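Local atomic coordinates of heavy-metal chelation domain-containing protein (Pyrococcus horikoshii, PDB entry 3NPG), a protein that is of unknown function but probably takes part in heavy-metal chelation and contains a Rossmann-like domain. Residues A[233-236]-A[237-241]; A[108-111]-A[112-115]. All blocks are in the same frame, centred on the assembly; numbering follows the deposited sequence.

Interaction 1. Residues A[233-236]-A[237-241]; sequences GSFK and GFESE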
loop_
_atom_site.group_PDB
_atom_site.type_symbol
_atom_site.label_atom_id
_atom_site.label_comp_id
_atom_site.label_asym_id
_atom_site.label_seq_id
_atom_site.Cartn_x
_atom_site.Cartn_y
_atom_site.Cartn_z
ATOM N N GLY A 233 -5.400 20.821 7.366
ATOM C CA GLY A 233 -5.518 19.640 6.518
ATOM C C GLY A 233 -6.858 19.539 5.811
ATOM O O GLY A 233 -7.314 18.436 5.501
ATOM N N SER A 234 -7.515 20.699 5.570
ATOM C CA SER A 234 -8.821 20.758 4.906
ATOM C C SER A 234 -8.659 21.228 3.467
ATOM O O SER A 234 -8.264 22.373 3.237
ATOM C CB SER A 234 -9.759 21.697 5.663
ATOM O OG SER A 234 -11.045 21.750 5.066
ATOM N N PHE A 235 -8.926 20.338 2.489
ATOM C CA PHE A 235 -8.786 20.704 1.083
ATOM C C PHE A 235 -9.891 21.640 0.618
ATOM O O PHE A 235 -9.598 22.670 0.012
ATOM C CB PHE A 235 -8.709 19.468 0.179
ATOM C CG PHE A 235 -8.698 19.818 -1.292
ATOM C CD1 PHE A 235 -7.597 20.442 -1.867
ATOM C CD2 PHE A 235 -9.812 19.585 -2.087
ATOM C CE1 PHE A 235 -7.604 20.805 -3.214
ATOM C CE2 PHE A 235 -9.818 19.952 -3.435
ATOM C CZ PHE A 235 -8.714 20.560 -3.988
ATOM N N LYS A 236 -11.168 21.272 0.871
ATOM C CA LYS A 236 -12.314 22.086 0.447
ATOM C C LYS A 236 -12.329 23.471 1.108
ATOM O O LYS A 236 -12.871 24.421 0.536
ATOM C CB LYS A 236 -13.633 21.345 0.680
ATOM C CG LYS A 236 -14.083 20.538 -0.529
ATOM C CD LYS A 236 -15.441 19.893 -0.295
ATOM C CE LYS A 236 -16.085 19.428 -1.581
ATOM N NZ LYS A 236 -16.530 20.573 -2.424
ATOM N N GLY A 237 -11.702 23.578 2.283
ATOM C CA GLY A 237 -11.546 24.850 2.979
ATOM C C GLY A 237 -10.536 25.738 2.285
ATOM O O GLY A 237 -10.716 26.956 2.203
ATOM N N PHE A 238 -9.468 25.123 1.762
ATOM C CA PHE A 238 -8.445 25.809 0.976
ATOM C C PHE A 238 -8.980 26.121 -0.432
ATOM O O PHE A 238 -8.666 27.170 -0.994
ATOM C CB PHE A 238 -7.167 24.941 0.898
ATOM C CG PHE A 238 -6.253 25.255 -0.262
ATOM C CD1 PHE A 238 -5.473 26.404 -0.261
ATOM C CD2 PHE A 238 -6.135 24.375 -1.337
ATOM C CE1 PHE A 238 -4.618 26.689 -1.328
ATOM C CE2 PHE A 238 -5.279 24.660 -2.404
ATOM C CZ PHE A 238 -4.527 25.815 -2.394
ATOM N N GLU A 239 -9.789 25.197 -0.992
ATOM C CA GLU A 239 -10.384 25.329 -2.323
ATOM C C GLU A 239 -11.398 26.488 -2.363
ATOM O O GLU A 239 -11.486 27.193 -3.370
ATOM C CB GLU A 239 -11.064 24.005 -2.725
ATOM C CG GLU A 239 -11.337 23.872 -4.210
ATOM C CD GLU A 239 -11.888 22.519 -4.623
ATOM O OE1 GLU A 239 -12.851 22.044 -3.977
ATOM O OE2 GLU A 239 -11.370 21.945 -5.608
ATOM N N SER A 240 -12.143 26.696 -1.250
ATOM C CA SER A 240 -13.150 27.764 -1.156
ATOM C C SER A 240 -12.510 29.157 -1.052
ATOM O O SER A 240 -13.182 30.161 -1.293
ATOM C CB SER A 240 -14.083 27.521 0.026
ATOM O OG SER A 240 -13.375 27.559 1.253
ATOM N N GLU A 241 -11.211 29.218 -0.699
ATOM C CA GLU A 241 -10.476 30.488 -0.596
ATOM C C GLU A 241 -9.668 30.745 -1.875
ATOM O O GLU A 241 -8.733 31.552 -1.871
ATOM C CB GLU A 241 -9.553 30.483 0.641
ATOM C CG GLU A 241 -10.294 30.347 1.964
ATOM C CD GLU A 241 -11.233 31.487 2.317
ATOM O OE1 GLU A 241 -11.069 32.597 1.758
ATOM O OE2 GLU A 241 -12.077 31.295 3.220
#
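Glu-239 N donates to Phe-235 O over 2.7 Å, nearly along the C=O axis, in the shortest backbone bond of this short helix. One residue further on, Ser-240 N reaches Lys-236 O at 3.0 Å, but from above the carbonyl plane. The first turn begins at Ser-234, a worked example of an N-cap: OG, held anti to its own N (chi1 -178°), accepts from Gly-237 N in a weak bond of 3.4 Å. Just before it, Gly-233 takes a positive phi and closes the preceding helix in a Schellman motif, so one helix ends and another begins within two residues.

Phe-235 and Glu-239, a turn apart, form the main side-chain pair. The extended glutamate lays its CB over one face of the ring, offset toward the rim, and OE2 of Glu-239 lies 3.3 Å from CE2 of Phe-235, with carboxylate and ring planes 60° apart. Lys-236 runs beside it, pointing the same way, and NZ stays 4.3 Å from OE1 of Glu-239, too far for a salt bridge. With an alanine in place of Glu-239, CB would stay over the ring, but the carboxylate beside CE2 of Phe-235 would be gone and Lys-236 would probably be left without its nearby opposite charge. Ser-240 OG meanwhile turns back to donate to Gly-237 O at 2.9 Å.

The backbone of Phe-235 bonds to the second subunit, while its ring touches Pro-198. Phe-238 is buried against Ala-226 and Leu-230 of helix 223-232 and Val-220 of strand 214-220; the short helix thus packs on both and links helix 223-232 to strand 242-248.

Interaction 2. Residues A[108-111]-A[112-115]; sequences TELI and QQDE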
loop_
_atom_site.group_PDB
_atom_site.type_symbol
_atom_site.label_atom_id
_atom_site.label_comp_id
_atom_site.label_asym_id
_atom_site.label_seq_id
_atom_site.Cartn_x
_atom_site.Cartn_y
_atom_site.Cartn_z
ATOM N N THR A 108 -14.174 19.501 -17.497
ATOM C CA THR A 108 -15.184 18.769 -18.266
ATOM C C THR A 108 -15.788 19.645 -19.386
ATOM O O THR A 108 -16.018 19.152 -20.491
ATOM C CB THR A 108 -16.257 18.212 -17.328
ATOM O OG1 THR A 108 -16.870 19.298 -16.624
ATOM C CG2 THR A 108 -15.694 17.198 -16.336
ATOM N N GLU A 109 -16.001 20.964 -19.098
ATOM C CA GLU A 109 -16.520 21.945 -20.075
ATOM C C GLU A 109 -15.524 22.136 -21.206
ATOM O O GLU A 109 -15.921 22.255 -22.370
ATOM C CB GLU A 109 -16.778 23.310 -19.399
ATOM C CG GLU A 109 -17.841 23.288 -18.317
ATOM C CD GLU A 109 -18.032 24.626 -17.623
ATOM O OE1 GLU A 109 -18.356 25.617 -18.318
ATOM O OE2 GLU A 109 -17.862 24.680 -16.384
ATOM N N LEU A 110 -14.222 22.219 -20.854
ATOM C CA LEU A 110 -13.131 22.414 -21.805
ATOM C C LEU A 110 -13.076 21.274 -22.839
ATOM O O LEU A 110 -12.877 21.535 -24.030
ATOM C CB LEU A 110 -11.791 22.523 -21.043
ATOM C CG LEU A 110 -10.561 22.866 -21.883
ATOM C CD1 LEU A 110 -10.528 24.350 -22.237
ATOM C CD2 LEU A 110 -9.308 22.483 -21.170
ATOM N N ILE A 111 -13.275 20.013 -22.381
ATOM C CA ILE A 111 -13.271 18.826 -23.252
ATOM C C ILE A 111 -14.446 18.867 -24.233
ATOM O O ILE A 111 -14.289 18.496 -25.397
ATOM C CB ILE A 111 -13.291 17.513 -22.409
ATOM C CG1 ILE A 111 -12.218 17.521 -21.278
ATOM C CG2 ILE A 111 -13.177 16.272 -23.301
ATOM C CD1 ILE A 111 -10.742 17.662 -21.738
ATOM N N GLN A 112 -15.622 19.313 -23.757
ATOM C CA GLN A 112 -16.832 19.389 -24.580
ATOM C C GLN A 112 -16.690 20.400 -25.733
ATOM O O GLN A 112 -17.351 20.250 -26.761
ATOM C CB GLN A 112 -18.059 19.719 -23.711
ATOM C CG GLN A 112 -18.463 18.579 -22.768
ATOM C CD GLN A 112 -19.535 19.001 -21.787
ATOM O OE1 GLN A 112 -19.355 19.933 -20.985
ATOM N NE2 GLN A 112 -20.644 18.277 -21.776
ATOM N N GLN A 113 -15.788 21.398 -25.579
ATOM C CA GLN A 113 -15.535 22.420 -26.609
ATOM C C GLN A 113 -14.799 21.833 -27.834
ATOM O O GLN A 113 -14.724 22.492 -28.880
ATOM C CB GLN A 113 -14.727 23.599 -26.021
ATOM C CG GLN A 113 -15.487 24.420 -24.970
ATOM C CD GLN A 113 -14.602 25.453 -24.292
ATOM O OE1 GLN A 113 -13.460 25.712 -24.704
ATOM N NE2 GLN A 113 -15.111 26.061 -23.234
ATOM N N ASP A 114 -14.249 20.602 -27.701
ATOM C CA ASP A 114 -13.505 19.950 -28.786
ATOM C C ASP A 114 -14.136 18.609 -29.211
ATOM O O ASP A 114 -15.058 18.117 -28.548
ATOM C CB ASP A 114 -12.026 19.756 -28.388
ATOM C CG ASP A 114 -11.283 21.062 -28.169
ATOM O OD1 ASP A 114 -11.435 21.983 -29.009
ATOM O OD2 ASP A 114 -10.526 21.156 -27.172
ATOM N N GLU A 115 -13.646 18.033 -30.335
ATOM C CA GLU A 115 -14.142 16.759 -30.861
ATOM C C GLU A 115 -13.206 15.608 -30.444
ATOM O O GLU A 115 -12.284 15.254 -31.190
ATOM C CB GLU A 115 -14.279 16.829 -32.397
ATOM C CG GLU A 115 -15.170 15.745 -32.987
ATOM C CD GLU A 115 -16.658 15.904 -32.714
ATOM O OE1 GLU A 115 -17.117 17.058 -32.547
ATOM O OE2 GLU A 115 -17.374 14.877 -32.733
#
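Leu-110 and Gln-113 pass each other at a slant, with Leu-110 CD1 4.1 Å from OE1 of Gln-113. The latter chain, its CG anti to the carbonyl carbon (chi1 -67°), folds back along the helix, so that CG of Gln-113 lies 3.4 Å from Glu-109 O. Gln-112 does the same one position earlier: its CG comes within 3.4 Å of Thr-108 O, and its OE1 sits 3.6 Å from Glu-109 CA. Both amides thus trail back over the last turn, whereas the CB atoms of Leu-110 and Ile-111 point away from the following residues. These two are buried, Leu-110 on Val-194 and Ile-111 on Leu-192 and Leu-132. Thr-108 and Glu-109 spend their polar ends at the helix start, on Asp-106.

The backbone shows how a helix runs out. Gln-112 N donates to Thr-108 O at 3.3 Å, Gln-113 N divides itself weakly between Glu-109 O and Leu-110 O, and Asp-114 N steps back only three residues, to Ile-111 O at 3.1 Å. Residues 111-114 make a type I turn, leading from helix 107-112 toward strand 118-122 of a mixed sheet, parallel but for strand 242-248, whose strand order 3-2-1-4-5-6-7 is consistent with a Rossmann-like fold.

Interactions 1 and 2 illustrate the start of one helix and the run-out of another in the same Rossmann-like part of the chain: residues 233-241 centre on a capped start, residues 108-115 on a run-out into a turn. Their centres lie 26 Å apart and their nearest atoms about 12 Å, so they do not touch, and interaction 2 is complete well before interaction 1 opens along the chain. What relates them is the mixed sheet. Interaction 2 packs on strand 192-196 and precedes strand 118-122; interaction 1 packs on strand 214-220, the neighbour of 192-196, and precedes the antiparallel strand 242-248, outermost of the sheet within this chain. Interaction 1 alone meets another subunit.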